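Local coordinates for glycoside hydrolase family 16 protein (Bacteroides ovatus, PDB 7KR6), which is a family 16 endo-glucanase that probably hydrolyses O-glycosidic bonds of beta-glucans, here holding glucose and 2-fluoroglucose units in its active-site cleft, at residues A[59-64]-A[124-129]; A[75-80]-A[263-268]; A[145-150]-A[208-213]. The protein carries 1 engineered substitution. All coordinates share one frame; numbering follows the deposited sequence.

Interaction 1: residues A[59-64]-A[124-129]; sequences WTNQEL and GLWPAF. With G2F (2-deoxy-2-fluoro-alpha-D-glucopyranose), chain C; BGC (beta-D-glucopyranose), chain B; BGC (beta-D-glucopyranose), chain D.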
loop_
_atom_site.group_PDB
_atom_site.type_symbol
_atom_site.label_atom_id
_atom_site.label_comp_id
_atom_site.label_asym_id
_atom_site.label_seq_id
_atom_site.Cartn_x
_atom_site.Cartn_y
_atom_site.Cartn_z
ATOM N N TRP A 59 -4.423 10.184 17.850
ATOM C CA TRP A 59 -3.235 9.542 18.474
ATOM C C TRP A 59 -2.407 8.814 17.401
ATOM O O TRP A 59 -1.202 9.068 17.298
ATOM C CB TRP A 59 -3.670 8.612 19.596
ATOM C CG TRP A 59 -2.547 7.763 20.118
ATOM C CD1 TRP A 59 -1.370 8.220 20.632
ATOM C CD2 TRP A 59 -2.466 6.325 20.127
ATOM N NE1 TRP A 59 -0.588 7.167 21.021
ATOM C CE2 TRP A 59 -1.223 5.992 20.709
ATOM C CE3 TRP A 59 -3.318 5.288 19.727
ATOM C CZ2 TRP A 59 -0.793 4.667 20.848
ATOM C CZ3 TRP A 59 -2.908 3.980 19.891
ATOM C CH2 TRP A 59 -1.658 3.675 20.440
ATOM N N THR A 60 -3.038 8.014 16.555
ATOM C CA THR A 60 -2.341 7.372 15.396
ATOM C C THR A 60 -3.061 7.616 14.083
ATOM O O THR A 60 -4.316 7.734 14.107
ATOM C CB THR A 60 -2.167 5.850 15.581
ATOM O OG1 THR A 60 -3.394 5.155 15.793
ATOM C CG2 THR A 60 -1.247 5.547 16.748
ATOM N N ASN A 61 -2.293 7.627 12.990
ATOM C CA ASN A 61 -2.794 7.512 11.596
ATOM C C ASN A 61 -3.793 8.618 11.257
ATOM O O ASN A 61 -4.612 8.396 10.364
ATOM C CB ASN A 61 -3.426 6.130 11.364
ATOM C CG ASN A 61 -2.420 5.028 11.659
ATOM O OD1 ASN A 61 -1.276 5.123 11.214
ATOM N ND2 ASN A 61 -2.855 3.984 12.344
ATOM N N GLN A 62 -3.777 9.754 11.949
ATOM C CA GLN A 62 -4.797 10.834 11.723
ATOM C C GLN A 62 -6.238 10.321 11.931
ATOM O O GLN A 62 -7.212 10.923 11.400
ATOM C CB GLN A 62 -4.662 11.415 10.317
ATOM C CG GLN A 62 -3.332 12.142 10.064
ATOM C CD GLN A 62 -3.217 12.608 8.630
ATOM O OE1 GLN A 62 -3.700 13.680 8.261
ATOM N NE2 GLN A 62 -2.641 11.783 7.766
ATOM N N GLU A 63 -6.420 9.334 12.779
ATOM C CA GLU A 63 -7.769 8.778 13.099
ATOM C C GLU A 63 -8.619 9.827 13.836
ATOM O O GLU A 63 -8.055 10.692 14.569
ATOM C CB GLU A 63 -7.671 7.507 13.933
ATOM C CG GLU A 63 -6.965 6.382 13.190
ATOM C CD GLU A 63 -6.343 5.296 14.033
ATOM O OE1 GLU A 63 -6.681 5.213 15.207
ATOM O OE2 GLU A 63 -5.450 4.584 13.490
ATOM N N LEU A 64 -9.928 9.777 13.634
ATOM C CA LEU A 64 -10.879 10.752 14.214
ATOM C C LEU A 64 -11.349 10.318 15.603
ATOM O O LEU A 64 -11.763 11.210 16.349
ATOM C CB LEU A 64 -12.070 10.912 13.258
ATOM C CG LEU A 64 -11.699 11.442 11.869
ATOM C CD1 LEU A 64 -12.878 11.399 10.903
ATOM C CD2 LEU A 64 -11.141 12.835 11.970
ATOM N N GLY A 124 -15.777 5.495 6.014
ATOM C CA GLY A 124 -14.693 5.813 6.947
ATOM C C GLY A 124 -14.501 4.870 8.131
ATOM O O GLY A 124 -13.538 5.130 8.884
ATOM N N LEU A 125 -15.263 3.801 8.282
ATOM C CA LEU A 125 -14.971 2.854 9.407
ATOM C C LEU A 125 -13.764 1.991 9.030
ATOM O O LEU A 125 -13.578 1.649 7.831
ATOM C CB LEU A 125 -16.192 2.018 9.730
ATOM C CG LEU A 125 -17.492 2.759 10.083
ATOM C CD1 LEU A 125 -18.552 1.754 10.509
ATOM C CD2 LEU A 125 -17.229 3.766 11.178
ATOM N N TRP A 126 -12.925 1.674 10.024
ATOM C CA TRP A 126 -11.660 0.952 9.816
ATOM C C TRP A 126 -11.476 -0.066 10.927
ATOM O O TRP A 126 -10.680 0.144 11.881
ATOM C CB TRP A 126 -10.546 1.993 9.735
ATOM C CG TRP A 126 -9.163 1.472 9.561
ATOM C CD1 TRP A 126 -8.744 0.221 9.198
ATOM C CD2 TRP A 126 -7.981 2.265 9.716
ATOM N NE1 TRP A 126 -7.372 0.176 9.160
ATOM C CE2 TRP A 126 -6.885 1.414 9.485
ATOM C CE3 TRP A 126 -7.743 3.590 10.115
ATOM C CZ2 TRP A 126 -5.575 1.861 9.593
ATOM C CZ3 TRP A 126 -6.446 4.034 10.209
ATOM C CH2 TRP A 126 -5.386 3.182 9.946
ATOM N N PRO A 127 -12.174 -1.202 10.824
ATOM C CA PRO A 127 -11.956 -2.321 11.757
ATOM C C PRO A 127 -10.670 -3.064 11.432
ATOM O O PRO A 127 -10.303 -3.151 10.249
ATOM C CB PRO A 127 -13.093 -3.274 11.442
ATOM C CG PRO A 127 -13.438 -2.976 9.968
ATOM C CD PRO A 127 -13.240 -1.483 9.843
ATOM N N ALA A 128 -10.038 -3.642 12.461
ATOM C CA ALA A 128 -8.814 -4.438 12.247
ATOM C C ALA A 128 -8.670 -5.513 13.340
ATOM O O ALA A 128 -9.174 -5.353 14.492
ATOM C CB ALA A 128 -7.609 -3.536 12.176
ATOM N N PHE A 129 -8.040 -6.593 12.941
ATOM C CA PHE A 129 -7.618 -7.728 13.778
ATOM C C PHE A 129 -6.134 -7.887 13.500
ATOM O O PHE A 129 -5.784 -8.160 12.326
ATOM C CB PHE A 129 -8.442 -8.954 13.378
ATOM C CG PHE A 129 -7.981 -10.281 13.930
ATOM C CD1 PHE A 129 -7.419 -10.392 15.207
ATOM C CD2 PHE A 129 -8.124 -11.423 13.176
ATOM C CE1 PHE A 129 -7.037 -11.636 15.686
ATOM C CE2 PHE A 129 -7.763 -12.673 13.656
ATOM C CZ PHE A 129 -7.211 -12.766 14.921
HETATM C C1 G2F C . -0.989 -1.783 11.275
HETATM C C2 G2F C . -0.608 -0.344 11.338
HETATM C C3 G2F C . -1.215 0.343 12.544
HETATM C C4 G2F C . -2.713 0.204 12.449
HETATM C C5 G2F C . -3.021 -1.326 12.459
HETATM C C6 G2F C . -4.477 -1.731 12.465
HETATM O O3 G2F C . -0.802 1.704 12.594
HETATM O O4 G2F C . -3.307 0.922 13.588
HETATM O O5 G2F C . -2.405 -2.010 11.349
HETATM O O6 G2F C . -5.196 -1.023 11.387
HETATM F F2 G2F C . 0.815 -0.246 11.261
HETATM C C2 BGC B . 0.618 3.516 13.255
HETATM C C3 BGC B . 1.745 3.790 14.284
HETATM C C4 BGC B . 1.429 3.234 15.655
HETATM C C5 BGC B . 1.061 1.737 15.597
HETATM C C6 BGC B . 0.634 1.127 16.909
HETATM C C1 BGC B . 0.328 2.042 13.353
HETATM O O2 BGC B . 0.938 3.922 11.958
HETATM O O3 BGC B . 1.920 5.211 14.268
HETATM O O4 BGC B . 2.576 3.442 16.524
HETATM O O5 BGC B . -0.041 1.592 14.646
HETATM O O6 BGC B . -0.528 1.811 17.438
HETATM C C2 BGC D . 3.506 3.805 18.634
HETATM C C3 BGC D . 3.432 4.714 19.859
HETATM C C4 BGC D . 3.341 6.140 19.407
HETATM C C5 BGC D . 2.166 6.307 18.434
HETATM C C6 BGC D . 2.050 7.733 17.966
HETATM C C1 BGC D . 2.292 4.047 17.713
HETATM O O2 BGC D . 3.493 2.459 19.064
HETATM O O3 BGC D . 4.676 4.544 20.529
HETATM O O4 BGC D . 3.057 6.958 20.555
HETATM O O5 BGC D . 2.339 5.404 17.328
HETATM O O6 BGC D . 3.146 8.180 17.185
#
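Glu63 and Trp126 approach from separate backbones, their CA atoms 9.3 Å apart: a type I' turn from Thr60 to Glu63, closed by the backbone bond from Glu63 N to Thr60 O, faces the start of strand 125-133, and side chains alone bridge the interval. Trp126 CG lies anti to the backbone N (chi1 178°), which sends the indole toward the turn. Its six-membered ring presents CZ3 to Glu63 OE2 at 3.5 Å, with the carboxylate plane nearly perpendicular to the ring (84°). Asn61 CB meets the edge of the same ring in its plane, 3.8 Å from Trp126 CH2. The amide of Asn61 is then fixed from several directions. Asn61 ND2 donates to Glu63 OE2 (2.9 Å, nearly along the C-O axis of the carboxylate) and, very straight at 170°, to O3 of the fluorosugar G2F at 3.1 Å. Asn61 OD1 takes a short bond of 2.6 Å from O2 of the chain B glucose. Glu63 thus probably orients, from the second shell, the amide that contacts two adjoining sugars. Trp126 NE1 comes within 3.3 Å of G2F O6, while Thr60 CG2 sits over one face of the Trp59 ring and also touches both glucose units. The contact thereby forms one wall of the glycan-binding cleft. Gln65 NE2 holds the other carboxylate oxygen, Glu63 OE1; Phe244 stacks on Trp126, and the side chains of Trp126 and Glu63 both touch Ala239 of strand 232-240, while strand 125-133 runs antiparallel between strands 232-240 and 144-150.

Interaction 2: residues A[75-80]-A[263-268]; sequences GKDGDK and NMYIDW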
loop_
_atom_site.group_PDB
_atom_site.type_symbol
_atom_site.label_atom_id
_atom_site.label_comp_id
_atom_site.label_asym_id
_atom_site.label_seq_id
_atom_site.Cartn_x
_atom_site.Cartn_y
_atom_site.Cartn_z
ATOM N N GLY A 75 -21.312 -8.684 25.558
ATOM C CA GLY A 75 -22.786 -8.678 25.566
ATOM C C GLY A 75 -23.364 -9.722 24.665
ATOM O O GLY A 75 -22.632 -10.544 24.122
ATOM N N LYS A 76 -24.680 -9.694 24.503
ATOM C CA LYS A 76 -25.379 -10.718 23.716
ATOM C C LYS A 76 -25.472 -10.208 22.281
ATOM O O LYS A 76 -25.664 -8.987 22.094
ATOM C CB LYS A 76 -26.769 -10.967 24.317
ATOM N N ASP A 77 -25.337 -11.119 21.325
ATOM C CA ASP A 77 -25.752 -10.918 19.927
ATOM C C ASP A 77 -26.559 -12.153 19.529
ATOM O O ASP A 77 -25.949 -13.192 19.199
ATOM C CB ASP A 77 -24.551 -10.708 19.008
ATOM C CG ASP A 77 -24.991 -10.347 17.608
ATOM O OD1 ASP A 77 -26.089 -9.738 17.495
ATOM O OD2 ASP A 77 -24.273 -10.700 16.651
ATOM N N GLY A 78 -27.889 -12.067 19.660
ATOM C CA GLY A 78 -28.755 -13.256 19.605
ATOM C C GLY A 78 -28.421 -14.173 20.757
ATOM O O GLY A 78 -28.329 -13.670 21.877
ATOM N N ASP A 79 -28.180 -15.449 20.493
ATOM C CA ASP A 79 -27.788 -16.417 21.548
ATOM C C ASP A 79 -26.259 -16.492 21.660
ATOM O O ASP A 79 -25.779 -17.392 22.344
ATOM C CB ASP A 79 -28.403 -17.798 21.304
ATOM C CG ASP A 79 -28.237 -18.321 19.889
ATOM O OD1 ASP A 79 -27.350 -17.812 19.159
ATOM O OD2 ASP A 79 -29.013 -19.222 19.516
ATOM N N LYS A 80 -25.507 -15.583 21.036
ATOM C CA LYS A 80 -24.037 -15.561 21.197
ATOM C C LYS A 80 -23.653 -14.583 22.306
ATOM O O LYS A 80 -24.350 -13.577 22.480
ATOM C CB LYS A 80 -23.362 -15.102 19.903
ATOM C CG LYS A 80 -23.490 -16.049 18.729
ATOM C CD LYS A 80 -22.803 -15.515 17.471
ATOM C CE LYS A 80 -22.934 -16.413 16.266
ATOM N NZ LYS A 80 -24.326 -16.473 15.772
ATOM N N ASN A 263 -21.465 -1.203 15.730
ATOM C CA ASN A 263 -20.750 -2.261 16.486
ATOM C C ASN A 263 -19.908 -3.145 15.579
ATOM O O ASN A 263 -20.299 -3.473 14.459
ATOM C CB ASN A 263 -21.728 -3.183 17.185
ATOM C CG ASN A 263 -22.434 -2.509 18.342
ATOM O OD1 ASN A 263 -21.944 -1.515 18.876
ATOM N ND2 ASN A 263 -23.566 -3.081 18.743
ATOM N N MET A 264 -18.742 -3.507 16.079
ATOM C CA MET A 264 -17.956 -4.644 15.578
ATOM C C MET A 264 -18.021 -5.721 16.668
ATOM O O MET A 264 -17.858 -5.378 17.829
ATOM C CB MET A 264 -16.524 -4.178 15.350
ATOM C CG MET A 264 -15.515 -5.249 15.144
ATOM S SD MET A 264 -13.886 -4.448 14.887
ATOM C CE MET A 264 -12.828 -5.853 14.638
ATOM N N TYR A 265 -18.275 -6.959 16.281
ATOM C CA TYR A 265 -18.503 -8.086 17.216
ATOM C C TYR A 265 -17.460 -9.178 17.019
ATOM O O TYR A 265 -17.222 -9.656 15.882
ATOM C CB TYR A 265 -19.870 -8.703 16.960
ATOM C CG TYR A 265 -21.058 -7.771 17.031
ATOM C CD1 TYR A 265 -21.694 -7.520 18.229
ATOM C CD2 TYR A 265 -21.594 -7.195 15.886
ATOM C CE1 TYR A 265 -22.803 -6.694 18.297
ATOM C CE2 TYR A 265 -22.703 -6.370 15.940
ATOM C CZ TYR A 265 -23.341 -6.162 17.146
ATOM O OH TYR A 265 -24.434 -5.339 17.204
ATOM N N ILE A 266 -16.853 -9.650 18.123
ATOM C CA ILE A 266 -15.900 -10.795 18.106
ATOM C C ILE A 266 -16.507 -11.897 18.993
ATOM O O ILE A 266 -16.657 -11.678 20.203
ATOM C CB ILE A 266 -14.471 -10.409 18.525
ATOM C CG1 ILE A 266 -13.885 -9.260 17.696
ATOM C CG2 ILE A 266 -13.565 -11.606 18.411
ATOM C CD1 ILE A 266 -14.258 -7.865 18.141
ATOM N N ASP A 267 -16.885 -12.992 18.364
ATOM C CA ASP A 267 -17.586 -14.102 19.083
ATOM C C ASP A 267 -16.548 -14.879 19.877
ATOM O O ASP A 267 -16.874 -15.349 21.000
ATOM C CB ASP A 267 -18.264 -15.045 18.111
ATOM C CG ASP A 267 -19.227 -16.037 18.747
ATOM O OD1 ASP A 267 -19.433 -15.921 19.974
ATOM O OD2 ASP A 267 -19.755 -16.876 18.012
ATOM N N TRP A 268 -15.357 -15.017 19.334
ATOM C CA TRP A 268 -14.299 -15.854 19.959
ATOM C C TRP A 268 -12.986 -15.601 19.244
ATOM O O TRP A 268 -12.963 -15.131 18.097
ATOM C CB TRP A 268 -14.651 -17.357 19.975
ATOM C CG TRP A 268 -15.043 -17.977 18.672
ATOM C CD1 TRP A 268 -16.317 -18.306 18.283
ATOM C CD2 TRP A 268 -14.189 -18.390 17.598
ATOM N NE1 TRP A 268 -16.296 -18.896 17.059
ATOM C CE2 TRP A 268 -15.007 -18.991 16.626
ATOM C CE3 TRP A 268 -12.808 -18.352 17.377
ATOM C CZ2 TRP A 268 -14.521 -19.494 15.424
ATOM C CZ3 TRP A 268 -12.320 -18.844 16.186
ATOM C CH2 TRP A 268 -13.163 -19.398 15.224
#
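The carboxylate of Asp77 lies over one face of the Tyr265 ring, with Asp77 OD2 4.3 Å above the ring plane near its centre and Asp77 CG 4.3 Å from Tyr265 CE1. What holds the acid there comes from outside: Asp77 OD2 accepts a hydrogen bond from Tyr196 OH and forms a salt bridge with Lys117 NZ, so its charge is probably well compensated above the aromatic face. At the ring's far end, Asn263 ND2 donates to Tyr265 OH at 2.9 Å, nearly straight (173°) and in the amide plane. The second meeting is apolar on one side and polar on the other. The methylenes of Lys80 cross the Asp267 carboxylate at about a right angle, Lys80 CD standing 3.4 Å from Asp267 OD2. A bend at the last torsion (chi4 68°) carries the ammonium off, and Lys80 NZ ends 5.1 Å from Asp267 OD2, too far for a salt bridge, though the opposite charges may still attract weakly. Asp77 and Lys80 flank the type II' turn of a tight beta hairpin with a two-residue loop (Gly78, at positive phi, and Asp79), and are paired by backbone bonds in both directions. This hairpin joins strands 72-77 and 80-90; strand 80-90 also pairs antiparallel with 261-271, and Val82 on it touches Tyr265 and Asp267, while strand 112-117 borders 261-271.

Interaction 3: residues A[145-150]-A[208-213]; sequences IDIMAM and LTISID. Engineered in segment 145-150: Ala149 (natural residue Glu). With G2F (2-deoxy-2-fluoro-alpha-D-glucopyranose), chain C.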
loop_
_atom_site.group_PDB
_atom_site.type_symbol
_atom_site.label_atom_id
_atom_site.label_comp_id
_atom_site.label_asym_id
_atom_site.label_seq_id
_atom_site.Cartn_x
_atom_site.Cartn_y
_atom_site.Cartn_z
ATOM N N ILE A 145 1.671 -7.375 12.524
ATOM C CA ILE A 145 0.939 -8.217 11.536
ATOM C C ILE A 145 -0.493 -7.725 11.527
ATOM O O ILE A 145 -1.161 -7.818 12.551
ATOM C CB ILE A 145 1.001 -9.714 11.844
ATOM C CG1 ILE A 145 2.431 -10.198 12.070
ATOM C CG2 ILE A 145 0.316 -10.452 10.725
ATOM C CD1 ILE A 145 2.476 -11.574 12.656
ATOM N N ASP A 146 -0.913 -7.176 10.396
ATOM C CA ASP A 146 -2.309 -6.769 10.180
ATOM C C ASP A 146 -2.977 -7.951 9.499
ATOM O O ASP A 146 -2.848 -8.091 8.297
ATOM C CB ASP A 146 -2.374 -5.438 9.473
ATOM C CG ASP A 146 -3.738 -4.838 9.409
ATOM O OD1 ASP A 146 -4.630 -5.297 10.181
ATOM O OD2 ASP A 146 -3.812 -3.806 8.634
ATOM N N ILE A 147 -3.681 -8.778 10.279
ATOM C CA ILE A 147 -4.262 -10.028 9.739
ATOM C C ILE A 147 -5.390 -9.628 8.773
ATOM O O ILE A 147 -5.438 -10.112 7.633
ATOM C CB ILE A 147 -4.773 -10.966 10.842
ATOM C CG1 ILE A 147 -3.641 -11.441 11.753
ATOM C CG2 ILE A 147 -5.512 -12.140 10.231
ATOM C CD1 ILE A 147 -4.116 -12.120 12.993
ATOM N N MET A 148 -6.242 -8.748 9.246
ATOM C CA MET A 148 -7.359 -8.248 8.417
ATOM C C MET A 148 -7.613 -6.805 8.812
ATOM O O MET A 148 -7.641 -6.480 9.987
ATOM C CB MET A 148 -8.602 -9.110 8.667
ATOM C CG MET A 148 -9.936 -8.616 8.055
ATOM S SD MET A 148 -10.753 -7.271 8.935
ATOM C CE MET A 148 -11.341 -8.098 10.415
ATOM N N ALA A 149 -7.840 -5.975 7.804
ATOM C CA ALA A 149 -8.435 -4.651 7.949
ATOM C C ALA A 149 -9.393 -4.462 6.786
ATOM O O ALA A 149 -9.124 -4.971 5.695
ATOM C CB ALA A 149 -7.394 -3.591 7.950
ATOM N N MET A 150 -10.487 -3.772 7.045
ATOM C CA MET A 150 -11.371 -3.301 5.937
ATOM C C MET A 150 -11.526 -1.800 6.079
ATOM O O MET A 150 -11.180 -1.209 7.120
ATOM C CB MET A 150 -12.725 -4.003 5.975
ATOM C CG MET A 150 -12.584 -5.484 5.802
ATOM S SD MET A 150 -14.102 -6.379 5.481
ATOM C CE MET A 150 -14.272 -6.055 3.724
ATOM N N LEU A 208 3.768 -16.301 6.830
ATOM C CA LEU A 208 2.522 -15.823 7.452
ATOM C C LEU A 208 1.428 -15.993 6.403
ATOM O O LEU A 208 1.569 -15.384 5.337
ATOM C CB LEU A 208 2.695 -14.351 7.820
ATOM C CG LEU A 208 3.670 -14.071 8.952
ATOM C CD1 LEU A 208 3.883 -12.582 9.067
ATOM C CD2 LEU A 208 3.183 -14.640 10.284
ATOM N N THR A 209 0.424 -16.824 6.654
ATOM C CA THR A 209 -0.643 -17.064 5.666
ATOM C C THR A 209 -1.956 -16.671 6.282
ATOM O O THR A 209 -2.335 -17.224 7.328
ATOM C CB THR A 209 -0.675 -18.509 5.197
ATOM O OG1 THR A 209 0.569 -18.735 4.568
ATOM C CG2 THR A 209 -1.870 -18.775 4.296
ATOM N N ILE A 210 -2.644 -15.717 5.660
ATOM C CA ILE A 210 -3.978 -15.254 6.052
ATOM C C ILE A 210 -5.051 -16.033 5.286
ATOM O O ILE A 210 -4.915 -16.153 4.051
ATOM C CB ILE A 210 -4.093 -13.721 5.846
ATOM C CG1 ILE A 210 -3.144 -12.915 6.752
ATOM C CG2 ILE A 210 -5.507 -13.316 6.115
ATOM C CD1 ILE A 210 -1.736 -12.799 6.254
ATOM N N SER A 211 -6.045 -16.534 6.017
ATOM C CA SER A 211 -7.263 -17.152 5.447
ATOM C C SER A 211 -8.516 -16.425 5.914
ATOM O O SER A 211 -8.555 -15.897 7.048
ATOM C CB SER A 211 -7.338 -18.660 5.745
ATOM O OG SER A 211 -6.178 -19.356 5.304
ATOM N N ILE A 212 -9.569 -16.480 5.088
ATOM C CA ILE A 212 -10.875 -15.883 5.394
ATOM C C ILE A 212 -11.901 -16.961 5.048
ATOM O O ILE A 212 -11.925 -17.405 3.889
ATOM C CB ILE A 212 -11.097 -14.540 4.655
ATOM C CG1 ILE A 212 -9.990 -13.539 5.007
ATOM C CG2 ILE A 212 -12.458 -13.971 4.959
ATOM C CD1 ILE A 212 -9.928 -12.347 4.085
ATOM N N ASP A 213 -12.631 -17.372 6.064
ATOM C CA ASP A 213 -13.567 -18.509 5.983
ATOM C C ASP A 213 -12.880 -19.708 5.344
ATOM O O ASP A 213 -13.470 -20.339 4.434
ATOM C CB ASP A 213 -14.815 -18.077 5.228
ATOM C CG ASP A 213 -15.715 -17.116 5.981
ATOM O OD1 ASP A 213 -15.702 -17.153 7.200
ATOM O OD2 ASP A 213 -16.468 -16.379 5.312
HETATM C C1 G2F C . -0.989 -1.783 11.275
HETATM C C2 G2F C . -0.608 -0.344 11.338
HETATM C C3 G2F C . -1.215 0.343 12.544
HETATM C C4 G2F C . -2.713 0.204 12.449
HETATM C C5 G2F C . -3.021 -1.326 12.459
HETATM C C6 G2F C . -4.477 -1.731 12.465
HETATM O O3 G2F C . -0.802 1.704 12.594
HETATM O O4 G2F C . -3.307 0.922 13.588
HETATM O O5 G2F C . -2.405 -2.010 11.349
HETATM O O6 G2F C . -5.196 -1.023 11.387
HETATM F F2 G2F C . 0.815 -0.246 11.261
#
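Ile145 and Leu208 meet tip to tip, Ile145 CD1 lying 3.9 Å from Leu208 CD2 and 4.0 Å from Leu208 CD1. Two residues further along each strand, the side chain of Ile210 rests mainly against the backbone carbonyl of Ile147: Ile210 CG2 is 3.5 Å from Ile147 O, and Ile210 CG1 is 3.7 Å from it. With CG1 beside the backbone N (chi1 -64°) and CG2 beside the carbonyl carbon, the beta-branched Ile210 brings both arms to that oxygen, whereas the side chains themselves are looser, Ile147 CG2 to Ile210 CG1 being 4.3 Å. Thr167 OG1 bonds to Asp146 O and, weakly, to Ile147 O, giving that buried carbonyl some polar company amid the hydrocarbon. Ile147 and Met148 form a classic beta bulge opposite Phe129, which shifts the alternation of side chains beyond Ile147, so that Asp146 and Ala149, three residues apart, both face the cleft side. Asp146 turns its side chain away from segment 208-213 toward the cleft, where Asp146 OD2 comes within 3.5 Å of the ring oxygen O5 of G2F. The sequence from Glu144 fits the ExDxxE pattern of bulge-containing family 16 enzymes, its last position here being the engineered Ala149 in place of the natural glutamate. Thus one strand carries a sugar-facing side and an apolar side. Strand 144-150 pairs with 125-133 and 164-171, and strand 207-212 with 197-203 and 215-221; Leu201 touches Ile147, Phe220 touches Ile210, and the isoleucines and leucine meet between the two layers of the family's beta-jelly-roll sandwich.

In the fold
Interactions 1 and 3 are buried and join at adjacent strands: 125-133 and 144-150 are antiparallel neighbours, Phe129 pairing with Met148 and Pro127 with Met150, and both contacts reach the fluorosugar. At similar depth, on opposite sides of the chain's centre, their chemistry differs. Interaction 1 lines the cleft with an amide, a carboxylate and an indole, whereas interaction 3 is aliphatic packing between sheet layers, with Asp146 on the other side of its strand, near the sugar. Interaction 2 lies toward the surface, where charged and aromatic groups meet at a hairpin; it connects inward through Met264, which packs on Pro127 and Ala128. Interaction 3 is nested in the long run of chain between interaction 2's segments.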